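Local coordinates for protein hydroxyglutarate synthase (Oryza sativa, PDB 6W1K) that catalyses the iron(II)-dependent decarboxylation and hydroxylation of 2-oxoadipate to (R)-2-hydroxyglutarate in plastids, a step of plant lysine catabolism, at residues Ser49-His54 against Arg202-Ile207; Phe65-Tyr70 against Leu127-Leu132. All blocks are in the same frame, centred on the assembly; numbering follows the deposited sequence.

Interaction 1 of 2, residues Ser49-His54 against Arg202-Ile207; sequences SYDGDH and RLISDI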
loop_
_atom_site.group_PDB
_atom_site.type_symbol
_atom_site.label_atom_id
_atom_site.label_comp_id
_atom_site.label_asym_id
_atom_site.label_seq_id
_atom_site.Cartn_x
_atom_site.Cartn_y
_atom_site.Cartn_z
ATOM N N SER A 49 -13.445 3.545 -17.397
ATOM C CA SER A 49 -14.259 4.111 -18.468
ATOM C C SER A 49 -13.390 4.699 -19.570
ATOM O O SER A 49 -13.719 4.594 -20.756
ATOM C CB SER A 49 -15.183 5.197 -17.911
ATOM O OG SER A 49 -16.132 4.662 -17.008
ATOM N N TYR A 50 -12.284 5.333 -19.192
ATOM C CA TYR A 50 -11.409 5.977 -20.161
ATOM C C TYR A 50 -10.547 4.970 -20.925
ATOM O O TYR A 50 -10.379 5.081 -22.140
ATOM C CB TYR A 50 -10.519 6.978 -19.428
ATOM C CG TYR A 50 -9.650 7.804 -20.333
ATOM C CD1 TYR A 50 -10.106 9.018 -20.844
ATOM C CD2 TYR A 50 -8.373 7.383 -20.668
ATOM C CE1 TYR A 50 -9.312 9.793 -21.679
ATOM C CE2 TYR A 50 -7.568 8.148 -21.503
ATOM C CZ TYR A 50 -8.043 9.355 -22.000
ATOM O OH TYR A 50 -7.252 10.113 -22.831
ATOM N N ASP A 51 -9.982 3.994 -20.228
ATOM C CA ASP A 51 -8.962 3.141 -20.810
ATOM C C ASP A 51 -9.466 1.765 -21.205
ATOM O O ASP A 51 -8.833 1.108 -22.039
ATOM C CB ASP A 51 -7.810 2.961 -19.815
ATOM C CG ASP A 51 -6.601 2.301 -20.436
ATOM O OD1 ASP A 51 -6.496 1.060 -20.373
ATOM O OD2 ASP A 51 -5.755 3.038 -20.980
ATOM N N GLY A 52 -10.558 1.303 -20.619
ATOM C CA GLY A 52 -10.998 -0.065 -20.818
ATOM C C GLY A 52 -10.640 -0.933 -19.630
ATOM O O GLY A 52 -10.119 -0.468 -18.616
ATOM N N ASP A 53 -10.913 -2.230 -19.767
ATOM C CA ASP A 53 -10.749 -3.185 -18.659
ATOM C C ASP A 53 -9.292 -3.632 -18.575
ATOM O O ASP A 53 -8.914 -4.753 -18.930
ATOM C CB ASP A 53 -11.683 -4.375 -18.854
ATOM C CG ASP A 53 -11.714 -5.295 -17.652
ATOM O OD1 ASP A 53 -11.188 -4.885 -16.594
ATOM O OD2 ASP A 53 -12.260 -6.421 -17.771
ATOM N N HIS A 54 -8.456 -2.749 -18.062
ATOM C CA HIS A 54 -7.033 -3.048 -18.088
ATOM C C HIS A 54 -6.329 -2.665 -16.801
ATOM O O HIS A 54 -5.103 -2.536 -16.800
ATOM C CB HIS A 54 -6.351 -2.318 -19.240
ATOM C CG HIS A 54 -6.995 -2.568 -20.559
ATOM N ND1 HIS A 54 -7.698 -1.602 -21.241
ATOM C CD2 HIS A 54 -7.071 -3.693 -21.304
ATOM C CE1 HIS A 54 -8.161 -2.116 -22.367
ATOM N NE2 HIS A 54 -7.780 -3.377 -22.436
ATOM N N ARG A 202 0.624 -0.816 -17.681
ATOM C CA ARG A 202 -0.259 -1.867 -18.174
ATOM C C ARG A 202 -1.554 -1.323 -18.773
ATOM O O ARG A 202 -2.328 -2.099 -19.336
ATOM C CB ARG A 202 -0.553 -2.856 -17.044
ATOM C CG ARG A 202 0.724 -3.577 -16.595
ATOM C CD ARG A 202 0.460 -4.698 -15.615
ATOM N NE ARG A 202 0.502 -5.972 -16.311
ATOM C CZ ARG A 202 1.090 -7.058 -15.831
ATOM N NH1 ARG A 202 1.673 -7.022 -14.637
ATOM N NH2 ARG A 202 1.075 -8.176 -16.537
ATOM N N LEU A 203 -1.802 -0.014 -18.689
ATOM C CA LEU A 203 -2.921 0.576 -19.406
ATOM C C LEU A 203 -2.600 0.644 -20.895
ATOM O O LEU A 203 -1.442 0.560 -21.307
ATOM C CB LEU A 203 -3.232 1.979 -18.887
ATOM C CG LEU A 203 -3.575 2.036 -17.401
ATOM C CD1 LEU A 203 -3.641 3.490 -16.941
ATOM C CD2 LEU A 203 -4.873 1.284 -17.088
ATOM N N ILE A 204 -3.632 0.851 -21.707
ATOM C CA ILE A 204 -3.474 0.853 -23.162
ATOM C C ILE A 204 -3.533 2.263 -23.744
ATOM O O ILE A 204 -2.824 2.570 -24.699
ATOM C CB ILE A 204 -4.542 -0.052 -23.814
ATOM C CG1 ILE A 204 -5.943 0.506 -23.545
ATOM C CG2 ILE A 204 -4.426 -1.465 -23.268
ATOM C CD1 ILE A 204 -6.531 1.357 -24.671
ATOM N N SER A 205 -4.372 3.139 -23.196
ATOM C CA SER A 205 -4.555 4.457 -23.793
ATOM C C SER A 205 -3.371 5.362 -23.436
ATOM O O SER A 205 -2.367 4.933 -22.862
ATOM C CB SER A 205 -5.880 5.057 -23.334
ATOM O OG SER A 205 -5.763 5.486 -21.991
ATOM N N ASP A 206 -3.497 6.653 -23.741
ATOM C CA ASP A 206 -2.389 7.580 -23.541
ATOM C C ASP A 206 -2.073 7.818 -22.064
ATOM O O ASP A 206 -0.966 8.267 -21.747
ATOM C CB ASP A 206 -2.704 8.908 -24.253
ATOM C CG ASP A 206 -3.769 9.729 -23.532
ATOM O OD1 ASP A 206 -3.629 10.970 -23.503
ATOM O OD2 ASP A 206 -4.732 9.143 -22.986
ATOM N N ILE A 207 -2.994 7.510 -21.152
ATOM C CA ILE A 207 -2.711 7.707 -19.737
ATOM C C ILE A 207 -1.853 6.571 -19.185
ATOM O O ILE A 207 -1.581 6.516 -17.983
ATOM C CB ILE A 207 -4.011 7.857 -18.927
ATOM C CG1 ILE A 207 -4.901 6.625 -19.077
ATOM C CG2 ILE A 207 -4.785 9.096 -19.390
ATOM C CD1 ILE A 207 -5.995 6.543 -17.996
#
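The carboxylate oxygen OD2 of D51 is gripped by two groups of a single serine. The backbone N of S205 approaches OD2 of D51 at 2.6 Å on the syn side, 29° out of the carboxylate plane, while OG of S205 takes the anti lone pair of the same oxygen, also at 2.6 Å. The other oxygen, OD1 of D51, receives the amide N of I204 at 3.2 Å on its syn lone pair, nearly straight (172°). It also meets ND1 of H54 at 3.0 Å, on the anti side and tilted from the imidazole plane, a His-carboxylate hydrogen bond. Four donors thus fix the rotation of a buried carboxylate, probably favouring its charged form. D51 ends helix 38-51, and with CG anti to the backbone N (chi1 -169°) its side chain ties that C-terminal end to the loop leaving strand 195-199 of the central mixed sheet in this glyoxalase-clan protein. G52, with positive phi, turns the chain off, and H54 comes back beside the same aspartate. Over one face of the H54 ring sits CG2 of I204, a CH-pi contact 3.7 Å from the centroid. Were the carboxylate lost, as with an alanine here, the amides and hydroxyl it gathers would probably be left without this acceptor, and the imidazole held by little more than its weak bond to O of D51 and the I204 methyl. Farther along, Y50 OH donates to OD2 of D206 at 2.7 Å, in the plane of the phenol ring. CG2 of I207 lies 3.6 Å from CE2 of Y50.

Interaction 2 of 2, residues Phe65-Tyr70 against Leu127-Leu132; sequences FGVDGY and LLVDEL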
loop_
_atom_site.group_PDB
_atom_site.type_symbol
_atom_site.label_atom_id
_atom_site.label_comp_id
_atom_site.label_asym_id
_atom_site.label_seq_id
_atom_site.Cartn_x
_atom_site.Cartn_y
_atom_site.Cartn_z
ATOM N N PHE A 65 1.935 -1.581 13.917
ATOM C CA PHE A 65 2.728 -1.217 15.089
ATOM C C PHE A 65 3.791 -2.279 15.346
ATOM O O PHE A 65 3.461 -3.442 15.617
ATOM C CB PHE A 65 1.837 -1.092 16.318
ATOM C CG PHE A 65 0.952 0.125 16.322
ATOM C CD1 PHE A 65 1.488 1.394 16.321
ATOM C CD2 PHE A 65 -0.427 -0.018 16.395
ATOM C CE1 PHE A 65 0.658 2.521 16.377
ATOM C CE2 PHE A 65 -1.266 1.094 16.449
ATOM C CZ PHE A 65 -0.727 2.360 16.423
ATOM N N GLY A 66 5.059 -1.885 15.275
ATOM C CA GLY A 66 6.167 -2.791 15.514
ATOM C C GLY A 66 6.459 -3.066 16.977
ATOM O O GLY A 66 7.499 -2.661 17.521
ATOM N N VAL A 67 5.535 -3.757 17.632
ATOM C CA VAL A 67 5.662 -4.069 19.046
ATOM C C VAL A 67 4.791 -5.283 19.350
ATOM O O VAL A 67 3.698 -5.438 18.798
ATOM C CB VAL A 67 5.292 -2.843 19.923
ATOM C CG1 VAL A 67 3.813 -2.480 19.814
ATOM C CG2 VAL A 67 5.658 -3.091 21.361
ATOM N N ASP A 68 5.310 -6.160 20.212
ATOM C CA ASP A 68 4.555 -7.304 20.758
ATOM C C ASP A 68 3.918 -8.145 19.661
ATOM O O ASP A 68 2.808 -8.660 19.803
ATOM C CB ASP A 68 3.484 -6.838 21.747
ATOM C CG ASP A 68 4.069 -6.153 22.987
ATOM O OD1 ASP A 68 3.315 -5.396 23.646
ATOM O OD2 ASP A 68 5.270 -6.363 23.300
ATOM N N GLY A 69 4.643 -8.319 18.566
ATOM C CA GLY A 69 4.162 -9.130 17.473
ATOM C C GLY A 69 3.085 -8.511 16.604
ATOM O O GLY A 69 2.529 -9.215 15.764
ATOM N N TYR A 70 2.748 -7.240 16.791
ATOM C CA TYR A 70 1.721 -6.572 15.982
ATOM C C TYR A 70 2.269 -6.003 14.675
ATOM O O TYR A 70 1.517 -5.376 13.910
ATOM C CB TYR A 70 1.034 -5.480 16.829
ATOM C CG TYR A 70 -0.137 -6.061 17.615
ATOM C CD1 TYR A 70 0.069 -6.785 18.786
ATOM C CD2 TYR A 70 -1.447 -5.972 17.126
ATOM C CE1 TYR A 70 -0.991 -7.384 19.453
ATOM C CE2 TYR A 70 -2.512 -6.577 17.790
ATOM C CZ TYR A 70 -2.276 -7.286 18.928
ATOM O OH TYR A 70 -3.349 -7.862 19.566
ATOM N N LEU A 127 5.801 0.715 12.503
ATOM C CA LEU A 127 6.384 1.758 13.346
ATOM C C LEU A 127 7.297 1.146 14.407
ATOM O O LEU A 127 6.920 0.188 15.097
ATOM C CB LEU A 127 5.252 2.542 13.992
ATOM C CG LEU A 127 5.641 3.703 14.920
ATOM C CD1 LEU A 127 6.208 4.890 14.217
ATOM C CD2 LEU A 127 4.333 4.062 15.649
ATOM N N LEU A 128 8.489 1.713 14.551
ATOM C CA LEU A 128 9.453 1.263 15.557
ATOM C C LEU A 128 9.085 1.934 16.875
ATOM O O LEU A 128 9.632 2.977 17.259
ATOM C CB LEU A 128 10.871 1.563 15.112
ATOM C CG LEU A 128 11.270 0.982 13.755
ATOM C CD1 LEU A 128 12.615 1.572 13.326
ATOM C CD2 LEU A 128 11.314 -0.537 13.807
ATOM N N VAL A 129 8.142 1.294 17.573
ATOM C CA VAL A 129 7.467 1.910 18.712
ATOM C C VAL A 129 8.457 2.242 19.812
ATOM O O VAL A 129 8.337 3.272 20.486
ATOM C CB VAL A 129 6.356 0.978 19.228
ATOM C CG1 VAL A 129 5.727 1.512 20.530
ATOM C CG2 VAL A 129 5.293 0.849 18.199
ATOM N N ASP A 130 9.448 1.380 20.007
ATOM C CA ASP A 130 10.387 1.593 21.098
ATOM C C ASP A 130 11.258 2.808 20.861
ATOM O O ASP A 130 12.042 3.151 21.740
ATOM C CB ASP A 130 11.260 0.354 21.309
ATOM C CG ASP A 130 12.090 0.006 20.094
ATOM O OD1 ASP A 130 11.993 0.718 19.069
ATOM O OD2 ASP A 130 12.836 -0.991 20.164
ATOM N N GLU A 131 11.146 3.465 19.704
ATOM C CA GLU A 131 11.900 4.683 19.433
ATOM C C GLU A 131 11.105 5.950 19.728
ATOM O O GLU A 131 11.671 7.042 19.680
ATOM C CB GLU A 131 12.376 4.685 17.976
ATOM C CG GLU A 131 13.273 3.510 17.661
ATOM C CD GLU A 131 13.983 3.634 16.314
ATOM O OE1 GLU A 131 13.877 4.700 15.677
ATOM O OE2 GLU A 131 14.649 2.664 15.888
ATOM N N LEU A 132 9.828 5.834 20.071
ATOM C CA LEU A 132 9.020 7.008 20.352
ATOM C C LEU A 132 9.186 7.429 21.805
ATOM O O LEU A 132 9.825 6.742 22.604
ATOM C CB LEU A 132 7.550 6.733 20.073
ATOM C CG LEU A 132 7.197 6.180 18.701
ATOM C CD1 LEU A 132 5.793 5.577 18.751
ATOM C CD2 LEU A 132 7.302 7.290 17.673
HETATM O O HOH W 1 9.127 -1.780 19.508
#
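The ring of F65 has CD2 of L127 at its edge, in the ring plane, 4.0 Å from CD1 of F65. The two side chains lie side by side and point the same way, as expected of neighbours on one face of a sheet: F65 and L127 form a parallel beta bridge where strands 57-65 and 121-127 run out together. W165 meets the F65 ring with its own plane inclined by about 55°, and helices 134-147 and 181-189 bring I140, A183 and T186 against the phenylalanine. CG2 of V129 stands obliquely to the ring, 4.3 Å from CD1 of F65. It is placed there by a valine whose CG1 lies anti to the backbone N (chi1 173°) and whose CG2 therefore falls beside that nitrogen. The same methyl touches CG1 of V67 at 4.0 Å, so V129 bridges the end of the strand and the loop that follows it.

The bridge rests on a somewhat bent bond from N of G66 to O of L127, 2.8 Å, received in the carbonyl plane on a lone pair, with L127 also bonded through its backbone to T64. G66 is the centre of an inverse gamma turn, and its CA lies close against O of L127, a position that suits a residue without a side chain. Beyond it, V67 to Y70 form a type I' turn. One water spans the diverging chains, donating to O of G66 at 2.7 Å and accepting from N of D130 at 3.2 Å.

How the interactions relate
From the N terminus the chain first reaches the end of helix 38-51, the first half of interaction 1, then runs through strand 57-65 into the first half of interaction 2. Helix 72-81 and two strands follow before strand 121-127 returns and interaction 2 closes the shorter loop, joining the loops that leave these paired parallel strands. Interaction 1 closes only after strand 195-199, tying the helix end to the loop before helix 210-219. Long-range contacts can enclose one another, and here 65-70/127-132 is nested inside 49-54/202-207. Their centres lie 40 Å apart, on opposite sides of the chain's centre. Strand 57-65, which carries the metal ligand H59, thus has one contact before it and the other at its end.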